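Local coordinates for protein yjcS (Bacillus subtilis, PDB 1Q8B) that is of unknown function but belongs to the antibiotic biosynthesis monooxygenase family of dimeric alpha/beta-barrel proteins, and is probably an enzyme, at residues E40-E45 with I49-Y54; K76-F79 with H83-D86. All blocks are in the same frame, centred on the assembly; numbering follows the deposited sequence.

Contact 1 (E40-E45 with I49-Y54); sequences EETNKE and ITFHAY
A buried hydroxyl without a polar partner anywhere in the model marks this contact: T42 OG1 rests over one face of the F51 ring. It stands near the root of the ring rather than its centre, 3.1 Å from F51 CG and 3.3 Å from F51 CB, while F51 CD2 and F51 CD1 fall away at 3.4 and 3.6 Å. Two torsions bring the groups together. T42 carries OG1 between its backbone N and carbonyl carbon (chi1 89°), and F51 holds CG opposite its own N (chi1 -174°), raising the ring from the strand toward the helix. A threonine is small enough to fit against the flat aromatic face, and a phenylalanine gives the strand a broad apolar surface to bury. Beside this pair, N43 packs next to the strand backbone at F51. A water adds a polar link, donating to I49 O at 2.9 Å and, more distantly, to N43 O at 3.3 Å. The chain leaves the helix through a type I turn from T42 to E45, and near it K44 NZ forms a salt bridge with E41 OE2 at 2.8 Å. The C-terminal part of helix 28-42 packs against strand 48-55, an outer strand of the chain's antiparallel sheet, whose I49 and T50 form a classic beta bulge opposite I68 of strand 62-69; H83 of helix 82-88 packs against T42.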
loop_
_atom_site.group_PDB
_atom_site.type_symbol
_atom_site.label_atom_id
_atom_site.label_comp_id
_atom_site.label_asym_id
_atom_site.label_seq_id
_atom_site.Cartn_x
_atom_site.Cartn_y
_atom_site.Cartn_z
ATOM N N GLU A 40 6.029 4.275 14.434
ATOM C CA GLU A 40 7.440 3.937 14.466
ATOM C C GLU A 40 7.901 3.251 13.186
ATOM O O GLU A 40 8.963 3.572 12.646
ATOM C CB GLU A 40 7.741 3.039 15.659
ATOM C CG GLU A 40 9.221 2.911 15.912
ATOM C CD GLU A 40 9.530 1.953 17.030
ATOM O OE1 GLU A 40 8.978 2.143 18.140
ATOM O OE2 GLU A 40 10.328 1.015 16.794
ATOM N N GLU A 41 7.101 2.312 12.697
ATOM C CA GLU A 41 7.451 1.588 11.484
ATOM C C GLU A 41 7.281 2.393 10.192
ATOM O O GLU A 41 8.102 2.270 9.281
ATOM C CB GLU A 41 6.650 0.277 11.396
ATOM C CG GLU A 41 7.123 -0.801 12.369
ATOM C CD GLU A 41 8.631 -1.047 12.277
ATOM O OE1 GLU A 41 9.093 -1.586 11.245
ATOM O OE2 GLU A 41 9.354 -0.688 13.239
ATOM N N THR A 42 6.243 3.227 10.100
ATOM C CA THR A 42 6.055 3.988 8.863
ATOM C C THR A 42 7.087 5.109 8.713
ATOM O O THR A 42 7.395 5.519 7.593
ATOM C CB THR A 42 4.593 4.559 8.708
ATOM O OG1 THR A 42 4.495 5.844 9.312
ATOM C CG2 THR A 42 3.585 3.646 9.354
ATOM N N ASN A 43 7.642 5.600 9.821
ATOM C CA ASN A 43 8.665 6.640 9.721
ATOM C C ASN A 43 9.944 6.062 9.125
ATOM O O ASN A 43 10.821 6.797 8.682
ATOM C CB ASN A 43 8.968 7.261 11.086
ATOM C CG ASN A 43 8.049 8.427 11.411
ATOM O OD1 ASN A 43 7.116 8.297 12.201
ATOM N ND2 ASN A 43 8.302 9.572 10.787
ATOM N N LYS A 44 10.042 4.739 9.114
ATOM C CA LYS A 44 11.207 4.067 8.552
ATOM C C LYS A 44 11.014 3.795 7.061
ATOM O O LYS A 44 11.968 3.432 6.374
ATOM C CB LYS A 44 11.464 2.737 9.259
ATOM C CG LYS A 44 11.826 2.838 10.728
ATOM C CD LYS A 44 11.908 1.436 11.315
ATOM C CE LYS A 44 12.128 1.435 12.810
ATOM N NZ LYS A 44 12.036 0.040 13.340
ATOM N N GLU A 45 9.784 3.943 6.566
ATOM C CA GLU A 45 9.527 3.719 5.148
ATOM C C GLU A 45 10.328 4.762 4.394
ATOM O O GLU A 45 10.414 5.917 4.816
ATOM C CB GLU A 45 8.047 3.885 4.812
ATOM C CG GLU A 45 7.120 2.947 5.559
ATOM C CD GLU A 45 5.662 3.142 5.169
ATOM O OE1 GLU A 45 4.777 2.656 5.909
ATOM O OE2 GLU A 45 5.401 3.776 4.123
ATOM N N ILE A 49 8.397 11.234 4.905
ATOM C CA ILE A 49 9.162 12.351 5.450
ATOM C C ILE A 49 8.766 12.449 6.926
ATOM O O ILE A 49 9.625 12.531 7.795
ATOM C CB ILE A 49 8.847 13.677 4.707
ATOM C CG1 ILE A 49 9.417 13.624 3.291
ATOM C CG2 ILE A 49 9.447 14.859 5.451
ATOM C CD1 ILE A 49 9.012 14.796 2.415
ATOM N N THR A 50 7.466 12.436 7.211
ATOM C CA THR A 50 6.998 12.465 8.593
ATOM C C THR A 50 5.633 11.786 8.728
ATOM O O THR A 50 4.829 11.776 7.798
ATOM C CB THR A 50 6.880 13.919 9.172
ATOM O OG1 THR A 50 5.815 14.618 8.523
ATOM C CG2 THR A 50 8.162 14.691 8.977
ATOM N N PHE A 51 5.396 11.196 9.891
ATOM C CA PHE A 51 4.136 10.541 10.195
ATOM C C PHE A 51 3.997 10.608 11.705
ATOM O O PHE A 51 4.870 10.135 12.433
ATOM C CB PHE A 51 4.140 9.075 9.756
ATOM C CG PHE A 51 2.800 8.387 9.915
ATOM C CD1 PHE A 51 1.911 8.302 8.848
ATOM C CD2 PHE A 51 2.424 7.836 11.142
ATOM C CE1 PHE A 51 0.667 7.674 8.995
ATOM C CE2 PHE A 51 1.183 7.207 11.300
ATOM C CZ PHE A 51 0.303 7.125 10.225
ATOM N N HIS A 52 2.912 11.205 12.177
ATOM C CA HIS A 52 2.690 11.323 13.610
ATOM C C HIS A 52 1.209 11.171 13.913
ATOM O O HIS A 52 0.363 11.755 13.239
ATOM C CB HIS A 52 3.200 12.684 14.106
ATOM C CG HIS A 52 3.140 12.855 15.594
ATOM N ND1 HIS A 52 3.754 11.986 16.471
ATOM C CD2 HIS A 52 2.550 13.807 16.358
ATOM C CE1 HIS A 52 3.547 12.395 17.709
ATOM N NE2 HIS A 52 2.819 13.497 17.670
ATOM N N ALA A 53 0.903 10.373 14.925
ATOM C CA ALA A 53 -0.475 10.132 15.320
ATOM C C ALA A 53 -0.673 10.540 16.778
ATOM O O ALA A 53 0.212 10.330 17.608
ATOM C CB ALA A 53 -0.814 8.653 15.143
ATOM N N TYR A 54 -1.826 11.136 17.084
ATOM C CA TYR A 54 -2.115 11.535 18.450
ATOM C C TYR A 54 -3.624 11.611 18.641
ATOM O O TYR A 54 -4.371 11.897 17.704
ATOM C CB TYR A 54 -1.433 12.870 18.779
ATOM C CG TYR A 54 -2.133 14.093 18.255
ATOM C CD1 TYR A 54 -3.184 14.678 18.965
ATOM C CD2 TYR A 54 -1.737 14.677 17.056
ATOM C CE1 TYR A 54 -3.828 15.826 18.491
ATOM C CE2 TYR A 54 -2.365 15.815 16.574
ATOM C CZ TYR A 54 -3.412 16.388 17.293
ATOM O OH TYR A 54 -4.036 17.513 16.803
HETATM O O HOH W 1 10.232 9.991 9.156
#

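Contact 2 (K76-F79 with H83-D86); sequences KIHF and HTID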
loop_
_atom_site.group_PDB
_atom_site.type_symbol
_atom_site.label_atom_id
_atom_site.label_comp_id
_atom_site.label_asym_id
_atom_site.label_seq_id
_atom_site.Cartn_x
_atom_site.Cartn_y
_atom_site.Cartn_z
ATOM N N LYS A 76 0.531 5.226 -1.321
ATOM C CA LYS A 76 0.003 3.949 -1.775
ATOM C C LYS A 76 0.915 2.808 -1.333
ATOM O O LYS A 76 0.434 1.770 -0.880
ATOM C CB LYS A 76 -0.168 3.970 -3.297
ATOM C CG LYS A 76 -1.344 4.845 -3.719
ATOM C CD LYS A 76 -1.432 5.069 -5.216
ATOM C CE LYS A 76 -2.669 5.896 -5.543
ATOM N NZ LYS A 76 -2.713 6.324 -6.970
ATOM N N ILE A 77 2.227 3.006 -1.453
ATOM C CA ILE A 77 3.197 1.991 -1.027
ATOM C C ILE A 77 3.001 1.723 0.465
ATOM O O ILE A 77 3.063 0.579 0.919
ATOM C CB ILE A 77 4.650 2.458 -1.288
ATOM C CG1 ILE A 77 4.969 2.337 -2.779
ATOM C CG2 ILE A 77 5.626 1.628 -0.478
ATOM C CD1 ILE A 77 6.295 2.927 -3.177
ATOM N N HIS A 78 2.761 2.794 1.214
ATOM C CA HIS A 78 2.519 2.710 2.647
ATOM C C HIS A 78 1.413 1.706 2.977
ATOM O O HIS A 78 1.536 0.930 3.927
ATOM C CB HIS A 78 2.123 4.094 3.176
ATOM C CG HIS A 78 1.521 4.082 4.550
ATOM N ND1 HIS A 78 2.188 3.603 5.658
ATOM C CD2 HIS A 78 0.325 4.529 4.998
ATOM C CE1 HIS A 78 1.429 3.756 6.728
ATOM N NE2 HIS A 78 0.292 4.316 6.356
ATOM N N PHE A 79 0.335 1.720 2.199
ATOM C CA PHE A 79 -0.773 0.816 2.466
ATOM C C PHE A 79 -0.560 -0.618 2.015
ATOM O O PHE A 79 -1.440 -1.456 2.209
ATOM C CB PHE A 79 -2.075 1.364 1.875
ATOM C CG PHE A 79 -2.558 2.599 2.559
ATOM C CD1 PHE A 79 -2.342 3.850 1.998
ATOM C CD2 PHE A 79 -3.168 2.520 3.806
ATOM C CE1 PHE A 79 -2.724 5.009 2.674
ATOM C CE2 PHE A 79 -3.554 3.677 4.492
ATOM C CZ PHE A 79 -3.328 4.920 3.922
ATOM N N HIS A 83 3.013 -3.756 8.180
ATOM C CA HIS A 83 2.771 -3.064 9.445
ATOM C C HIS A 83 1.540 -2.172 9.354
ATOM O O HIS A 83 0.858 -1.931 10.352
ATOM C CB HIS A 83 4.000 -2.249 9.904
ATOM C CG HIS A 83 4.506 -1.258 8.898
ATOM N ND1 HIS A 83 5.725 -1.399 8.268
ATOM C CD2 HIS A 83 3.984 -0.093 8.448
ATOM C CE1 HIS A 83 5.931 -0.363 7.474
ATOM N NE2 HIS A 83 4.889 0.444 7.565
ATOM N N THR A 84 1.244 -1.698 8.151
ATOM C CA THR A 84 0.073 -0.865 7.947
ATOM C C THR A 84 -1.164 -1.757 7.911
ATOM O O THR A 84 -2.137 -1.510 8.620
ATOM C CB THR A 84 0.169 -0.095 6.632
ATOM O OG1 THR A 84 1.343 0.724 6.650
ATOM C CG2 THR A 84 -1.048 0.785 6.444
ATOM N N ILE A 85 -1.118 -2.807 7.099
ATOM C CA ILE A 85 -2.245 -3.728 6.975
ATOM C C ILE A 85 -2.600 -4.393 8.310
ATOM O O ILE A 85 -3.772 -4.669 8.579
ATOM C CB ILE A 85 -1.950 -4.809 5.911
ATOM C CG1 ILE A 85 -1.808 -4.147 4.540
ATOM C CG2 ILE A 85 -3.063 -5.839 5.882
ATOM C CD1 ILE A 85 -1.274 -5.069 3.461
ATOM N N ASP A 86 -1.597 -4.644 9.148
ATOM C CA ASP A 86 -1.835 -5.258 10.452
ATOM C C ASP A 86 -2.797 -4.419 11.300
ATOM O O ASP A 86 -3.696 -4.953 11.946
ATOM C CB ASP A 86 -0.513 -5.435 11.203
ATOM C CG ASP A 86 0.261 -6.663 10.751
ATOM O OD1 ASP A 86 1.444 -6.794 11.142
ATOM O OD2 ASP A 86 -0.317 -7.500 10.019
#
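T84 reaches across to H78 and F79, and each atom of its short side chain makes contact. CB comes first, pointing toward the other segment and lying 3.2 Å from H78 O. One branch, OG1, donates to that same oxygen over 2.7 Å. The donor approaches H78 O at a C=O...donor angle of 144° and stands 35° out of the carbonyl plane, off the lone-pair directions. OG1 also comes close to the imidazole, 3.0 Å from H78 CE1. The other branch, CG2, is turned opposite the backbone N and lies over a face of the H78 ring in a CH-pi contact, 4.0 Å from its centroid, offset toward the rim and 22° off the ring normal. The same methyl also touches the phenyl group, 3.8 Å from F79 CD2. Threonine suits the place because its branched CB serves a carbonyl at a helix end and an aromatic face at once. Next to it, I85 CG1 packs against the carbonyl of F79, 3.6 Å from F79 O. Within 76-79, H78 CD2 sits over the centre of the F79 ring, and H78 ND1 is hydrogen-bonded to OE1 of E45. The contact joins the end of helix 72-78 to the start of helix 82-88. Helix 28-42 lies against H78 and H83 through T42, the ring of W69 meets that of H78, and I77 packs on V95 of the second subunit.

In the fold
Contact 1 closes before contact 2 opens along the chain, and their centres lie 12 Å apart. Helix 28-42 packs on the sheet; helix 82-88 lies on its other side and helix 72-78 past its C-terminal end. Contact 1 sets the end of helix 28-42 on strand 48-55, and contact 2 joins the two short helices. The two meet at E45, whose OE1 takes probable hydrogen bonds from H78 ND1 and H83 NE2, each 2.8 Å long, so one carboxylate oxygen probably links both segments of contact 2 to the turn. T42 CG2 also packs on H78 CE1 at 3.4 Å. The layering of helices on an antiparallel sheet is consistent with the dimeric alpha/beta-barrel fold of this family.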